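Local coordinates for Gp15 protein (Listeria phage PSA, PDB 6R5W), which probably recognises receptors on the Listeria cell surface as the homotrimeric receptor binding protein of the phage, this chain being its C-terminal part, at residues 88-93 and 112-117; 77-82 and 108-113. All coordinates share one frame; numbering follows the deposited sequence.

Interaction 1: residues 88-93 and 112-117; sequences FLVIVS and TFLAPD. With CD (cadmium ion), chain G.
In the two-sheet domain that follows the helices of this chain, strand 87-97 packs here against the loop leading from strand 105-109 to strand 122-127. F88 and V90, two residues apart and directed to the same side of the strand, meet F113, which ends a short 3-10 segment, and L114 just after it; A115 N bonds to T112 O at 3.1 Å. L114 CD2 is the shared point: it lies 3.8 Å from V90 CG2 and 3.9 Å from F88 CD2, reaching the F88 ring obliquely. V90 turns CG1 anti to its backbone N (chi1 177°), which leaves CG2 to face the leucine. The side chains of F88 and F113 run at about a right angle, and F88 CE2 comes to the edge of the F113 ring, 4.0 Å from F113 CD2. L114 also covers part of one face of F113, its CG standing 3.6 Å above the ring plane near the rim. Y81 of strand 72-84 meets F88 edge-to-face. Farther along the loop, D117 grips the cadmium ion with both carboxylate oxygens, OD1 at 2.5 Å and OD2 at 2.4 Å, and four waters are its other ligands here. R87 NH1 hydrogen-bonds D117 OD2, probably helping to orient the carboxylate, whose negative charge would then be balanced by both the arginine and the cadmium ion. With no hydrogen bond between the two segments, their side chains meet by apolar packing alone, and the bond from Y166 OH to L114 O adds a polar tie of the loop to the same sheet.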
loop_
_atom_site.group_PDB
_atom_site.type_symbol
_atom_site.label_atom_id
_atom_site.label_comp_id
_atom_site.label_asym_id
_atom_site.label_seq_id
_atom_site.Cartn_x
_atom_site.Cartn_y
_atom_site.Cartn_z
ATOM N N PHE A 88 -3.675 10.644 -4.459
ATOM C CA PHE A 88 -4.782 9.730 -4.207
ATOM C C PHE A 88 -5.045 8.905 -5.469
ATOM O O PHE A 88 -5.065 9.446 -6.584
ATOM C CB PHE A 88 -6.075 10.413 -3.842
ATOM C CG PHE A 88 -5.980 11.282 -2.643
ATOM C CD1 PHE A 88 -5.960 10.719 -1.369
ATOM C CD2 PHE A 88 -5.936 12.665 -2.772
ATOM C CE1 PHE A 88 -5.877 11.531 -0.244
ATOM C CE2 PHE A 88 -5.873 13.467 -1.646
ATOM C CZ PHE A 88 -5.817 12.892 -0.398
ATOM N N LEU A 89 -5.403 7.617 -5.263
ATOM C CA LEU A 89 -6.038 6.820 -6.283
ATOM C C LEU A 89 -7.539 6.961 -6.094
ATOM O O LEU A 89 -8.044 6.699 -5.003
ATOM C CB LEU A 89 -5.614 5.381 -6.156
ATOM C CG LEU A 89 -6.253 4.474 -7.189
ATOM C CD1 LEU A 89 -5.728 4.746 -8.622
ATOM C CD2 LEU A 89 -5.905 3.014 -6.771
ATOM N N VAL A 90 -8.237 7.357 -7.147
ATOM C CA VAL A 90 -9.660 7.680 -7.095
ATOM C C VAL A 90 -10.400 6.638 -7.923
ATOM O O VAL A 90 -10.019 6.357 -9.070
ATOM C CB VAL A 90 -9.955 9.102 -7.603
ATOM C CG1 VAL A 90 -11.489 9.353 -7.597
ATOM C CG2 VAL A 90 -9.172 10.161 -6.791
ATOM N N ILE A 91 -11.459 6.066 -7.349
ATOM C CA ILE A 91 -12.248 5.037 -8.014
ATOM C C ILE A 91 -13.713 5.466 -7.969
ATOM O O ILE A 91 -14.345 5.470 -6.896
ATOM C CB ILE A 91 -12.037 3.647 -7.376
ATOM C CG1 ILE A 91 -10.550 3.262 -7.448
ATOM C CG2 ILE A 91 -12.988 2.636 -8.011
ATOM C CD1 ILE A 91 -10.183 2.038 -6.679
ATOM N N VAL A 92 -14.237 5.886 -9.094
ATOM C CA VAL A 92 -15.621 6.391 -9.169
ATOM C C VAL A 92 -16.585 5.211 -9.265
ATOM O O VAL A 92 -16.252 4.151 -9.763
ATOM C CB VAL A 92 -15.807 7.353 -10.378
ATOM C CG1 VAL A 92 -17.179 7.974 -10.427
ATOM C CG2 VAL A 92 -14.741 8.429 -10.320
ATOM N N SER A 93 -17.813 5.396 -8.792
ATOM C CA SER A 93 -18.857 4.386 -8.904
ATOM C C SER A 93 -20.222 5.079 -9.079
ATOM O O SER A 93 -20.430 6.225 -8.644
ATOM C CB SER A 93 -18.910 3.457 -7.633
ATOM O OG SER A 93 -19.384 4.220 -6.558
ATOM N N THR A 112 -12.343 19.553 -5.830
ATOM C CA THR A 112 -11.069 20.046 -6.354
ATOM C C THR A 112 -9.841 19.261 -5.841
ATOM O O THR A 112 -8.846 19.108 -6.560
ATOM C CB THR A 112 -10.915 21.558 -6.043
ATOM O OG1 THR A 112 -10.905 21.798 -4.635
ATOM C CG2 THR A 112 -12.060 22.315 -6.654
ATOM N N PHE A 113 -9.849 18.795 -4.576
ATOM C CA PHE A 113 -8.695 18.030 -4.132
ATOM C C PHE A 113 -8.586 16.640 -4.823
ATOM O O PHE A 113 -7.551 15.947 -4.651
ATOM C CB PHE A 113 -8.669 17.831 -2.606
ATOM C CG PHE A 113 -9.690 16.823 -2.070
ATOM C CD1 PHE A 113 -10.992 17.169 -1.856
ATOM C CD2 PHE A 113 -9.304 15.531 -1.770
ATOM C CE1 PHE A 113 -11.903 16.272 -1.351
ATOM C CE2 PHE A 113 -10.222 14.621 -1.291
ATOM C CZ PHE A 113 -11.520 15.002 -1.088
ATOM N N LEU A 114 -9.598 16.225 -5.589
ATOM C CA LEU A 114 -9.503 14.998 -6.381
ATOM C C LEU A 114 -9.307 15.317 -7.859
ATOM O O LEU A 114 -9.610 14.502 -8.710
ATOM C CB LEU A 114 -10.735 14.132 -6.162
ATOM C CG LEU A 114 -10.869 13.642 -4.716
ATOM C CD1 LEU A 114 -12.077 12.714 -4.652
ATOM C CD2 LEU A 114 -9.599 12.932 -4.223
ATOM N N ALA A 115 -8.825 16.523 -8.197
ATOM C CA ALA A 115 -8.542 16.804 -9.606
ATOM C C ALA A 115 -7.473 15.844 -10.136
ATOM O O ALA A 115 -6.516 15.520 -9.430
ATOM C CB ALA A 115 -8.056 18.254 -9.765
ATOM N N PRO A 116 -7.583 15.383 -11.385
ATOM C CA PRO A 116 -6.606 14.415 -11.907
ATOM C C PRO A 116 -5.249 15.028 -12.237
ATOM O O PRO A 116 -5.165 16.203 -12.610
ATOM C CB PRO A 116 -7.277 13.888 -13.187
ATOM C CG PRO A 116 -8.161 15.000 -13.611
ATOM C CD PRO A 116 -8.674 15.655 -12.321
ATOM N N ASP A 117 -4.207 14.206 -12.180
ATOM C CA ASP A 117 -2.918 14.545 -12.778
ATOM C C ASP A 117 -3.066 14.362 -14.282
ATOM O O ASP A 117 -3.103 13.239 -14.771
ATOM C CB ASP A 117 -1.789 13.698 -12.222
ATOM C CG ASP A 117 -0.409 14.250 -12.576
ATOM O OD1 ASP A 117 -0.422 15.318 -13.155
ATOM O OD2 ASP A 117 0.606 13.606 -12.315
HETATM CD CD CD G . 2.040 15.416 -12.810
HETATM O O HOH W 1 1.723 16.059 -10.244
HETATM O O HOH W 2 2.431 17.711 -13.515
HETATM O O HOH W 3 2.346 14.425 -15.150
HETATM O O HOH W 4 4.238 14.256 -12.271
#

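Interaction 2: residues 77-82 and 108-113; sequences LIARYI and ATLPTF
This is a buried, side-chain-only contact between the two antiparallel sheets of the domain, joining strand 72-84 of one to the end of strand 105-109 of the other and the loop beyond. The touching parts run in nearly the same direction, 21° apart, and alternate residues L77, A79 and Y81 point toward the other sheet. At one end L77 CD1 meets A108 CB at 4.2 Å. In the middle the small side chain of A79 lets L110 come close, with CD2 3.6 Å from A79 CB. Aromatic rings take over at the other end, where the edge of F113 is directed at the face of Y81 in an offset edge-to-face pair, centroids 5.5 Å apart and planes at 70°. F113 CE2 lies 3.7 Å from Y81 CZ, and F113 CZ is 3.6 Å from Y81 OH, so the hydroxyl end of the tyrosine rests beside the rim of the phenylalanine. Y81 places CG between its backbone N and carbonyl carbon (chi1 58°), swinging the ring across to the loop. V63 and L65 of strand 61-65 flank A79 and L77, and Y166 of strand 159-167 touches L110. On the other side of the strand, R80 packs on D117 of the second subunit. Two antiparallel sheets packed face to face through apolar side chains, here with a loop completing one side, are consistent with a beta-sandwich-like core.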
loop_
_atom_site.group_PDB
_atom_site.type_symbol
_atom_site.label_atom_id
_atom_site.label_comp_id
_atom_site.label_asym_id
_atom_site.label_seq_id
_atom_site.Cartn_x
_atom_site.Cartn_y
_atom_site.Cartn_z
ATOM N N LEU A 77 -23.896 8.244 -6.527
ATOM C CA LEU A 77 -22.604 8.543 -7.160
ATOM C C LEU A 77 -21.597 8.716 -6.049
ATOM O O LEU A 77 -21.720 9.633 -5.247
ATOM C CB LEU A 77 -22.703 9.795 -8.031
ATOM C CG LEU A 77 -23.859 9.686 -9.004
ATOM C CD1 LEU A 77 -23.878 10.984 -9.940
ATOM C CD2 LEU A 77 -23.850 8.518 -9.902
ATOM N N ILE A 78 -20.640 7.783 -5.955
ATOM C CA ILE A 78 -19.664 7.793 -4.877
ATOM C C ILE A 78 -18.267 7.692 -5.461
ATOM O O ILE A 78 -17.996 6.841 -6.305
ATOM C CB ILE A 78 -19.942 6.656 -3.860
ATOM C CG1 ILE A 78 -21.353 6.876 -3.277
ATOM C CG2 ILE A 78 -18.882 6.662 -2.773
ATOM C CD1 ILE A 78 -21.891 5.717 -2.470
ATOM N N ALA A 79 -17.407 8.561 -5.030
ATOM C CA ALA A 79 -15.980 8.458 -5.323
ATOM C C ALA A 79 -15.240 7.959 -4.095
ATOM O O ALA A 79 -15.229 8.611 -3.043
ATOM C CB ALA A 79 -15.422 9.813 -5.778
ATOM N N ARG A 80 -14.569 6.823 -4.240
ATOM C CA ARG A 80 -13.761 6.276 -3.162
ATOM C C ARG A 80 -12.308 6.502 -3.495
ATOM O O ARG A 80 -11.926 6.470 -4.674
ATOM C CB ARG A 80 -14.024 4.793 -2.987
ATOM C CG ARG A 80 -15.477 4.542 -2.610
ATOM C CD ARG A 80 -15.807 3.067 -2.370
ATOM N NE ARG A 80 -17.261 2.925 -1.990
ATOM C CZ ARG A 80 -18.245 2.699 -2.848
ATOM N NH1 ARG A 80 -18.040 2.595 -4.176
ATOM N NH2 ARG A 80 -19.480 2.550 -2.420
ATOM N N TYR A 81 -11.512 6.792 -2.488
ATOM C CA TYR A 81 -10.121 7.145 -2.785
ATOM C C TYR A 81 -9.164 6.713 -1.685
ATOM O O TYR A 81 -9.534 6.595 -0.506
ATOM C CB TYR A 81 -9.977 8.633 -3.061
ATOM C CG TYR A 81 -10.420 9.563 -1.945
ATOM C CD1 TYR A 81 -11.791 9.933 -1.792
ATOM C CD2 TYR A 81 -9.495 10.103 -1.078
ATOM C CE1 TYR A 81 -12.177 10.811 -0.777
ATOM C CE2 TYR A 81 -9.878 11.024 -0.068
ATOM C CZ TYR A 81 -11.206 11.336 0.083
ATOM O OH TYR A 81 -11.570 12.189 1.108
ATOM N N ILE A 82 -7.939 6.464 -2.100
ATOM C CA ILE A 82 -6.912 5.904 -1.238
ATOM C C ILE A 82 -5.650 6.744 -1.348
ATOM O O ILE A 82 -5.184 7.001 -2.459
ATOM C CB ILE A 82 -6.587 4.463 -1.638
ATOM C CG1 ILE A 82 -7.830 3.590 -1.658
ATOM C CG2 ILE A 82 -5.552 3.833 -0.653
ATOM C CD1 ILE A 82 -7.592 2.126 -2.338
ATOM N N ALA A 108 -21.644 15.153 -13.383
ATOM C CA ALA A 108 -21.146 15.288 -12.035
ATOM C C ALA A 108 -19.740 15.826 -12.102
ATOM O O ALA A 108 -19.071 15.722 -13.146
ATOM C CB ALA A 108 -21.123 13.925 -11.289
ATOM N N THR A 109 -19.320 16.435 -11.001
ATOM C CA THR A 109 -17.997 17.022 -10.814
ATOM C C THR A 109 -17.436 16.612 -9.468
ATOM O O THR A 109 -18.130 16.697 -8.465
ATOM C CB THR A 109 -18.038 18.595 -10.863
ATOM O OG1 THR A 109 -18.641 19.006 -12.099
ATOM C CG2 THR A 109 -16.671 19.157 -10.744
ATOM N N LEU A 110 -16.199 16.132 -9.432
ATOM C CA LEU A 110 -15.595 15.730 -8.175
ATOM C C LEU A 110 -14.997 16.946 -7.473
ATOM O O LEU A 110 -14.670 17.966 -8.123
ATOM C CB LEU A 110 -14.495 14.714 -8.428
ATOM C CG LEU A 110 -14.983 13.334 -8.991
ATOM C CD1 LEU A 110 -14.619 13.229 -10.429
ATOM C CD2 LEU A 110 -14.370 12.242 -8.214
ATOM N N PRO A 111 -14.768 16.851 -6.173
ATOM C CA PRO A 111 -14.110 17.942 -5.453
ATOM C C PRO A 111 -12.737 18.286 -6.022
ATOM O O PRO A 111 -12.010 17.414 -6.516
ATOM C CB PRO A 111 -13.964 17.394 -4.018
ATOM C CG PRO A 111 -14.856 16.255 -3.932
ATOM C CD PRO A 111 -14.988 15.685 -5.301
ATOM N N THR A 112 -12.343 19.553 -5.830
ATOM C CA THR A 112 -11.069 20.046 -6.354
ATOM C C THR A 112 -9.841 19.261 -5.841
ATOM O O THR A 112 -8.846 19.108 -6.560
ATOM C CB THR A 112 -10.915 21.558 -6.043
ATOM O OG1 THR A 112 -10.905 21.798 -4.635
ATOM C CG2 THR A 112 -12.060 22.315 -6.654
ATOM N N PHE A 113 -9.849 18.795 -4.576
ATOM C CA PHE A 113 -8.695 18.030 -4.132
ATOM C C PHE A 113 -8.586 16.640 -4.823
ATOM O O PHE A 113 -7.551 15.947 -4.651
ATOM C CB PHE A 113 -8.669 17.831 -2.606
ATOM C CG PHE A 113 -9.690 16.823 -2.070
ATOM C CD1 PHE A 113 -10.992 17.169 -1.856
ATOM C CD2 PHE A 113 -9.304 15.531 -1.770
ATOM C CE1 PHE A 113 -11.903 16.272 -1.351
ATOM C CE2 PHE A 113 -10.222 14.621 -1.291
ATOM C CZ PHE A 113 -11.520 15.002 -1.088
#

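Interactions 1 and 2 bring neighbouring strands of one sheet, 87-97 and 72-84, against the same run of chain, sharing T112 and F113, with centres about 6 Å apart. Backbone pairing joins the two strands, I91 N lying 2.7 Å from R80 O in a probable hydrogen bond. Interaction 2 is the more buried and joins the two sheets with aliphatic contacts that give way to an aromatic pair; interaction 1 is partly buried and lies beside that core, and its loop segment goes on to bind a cadmium ion through D117. F113, exposed itself, lies where the two meet. Both segments on the sheet also touch the second subunit.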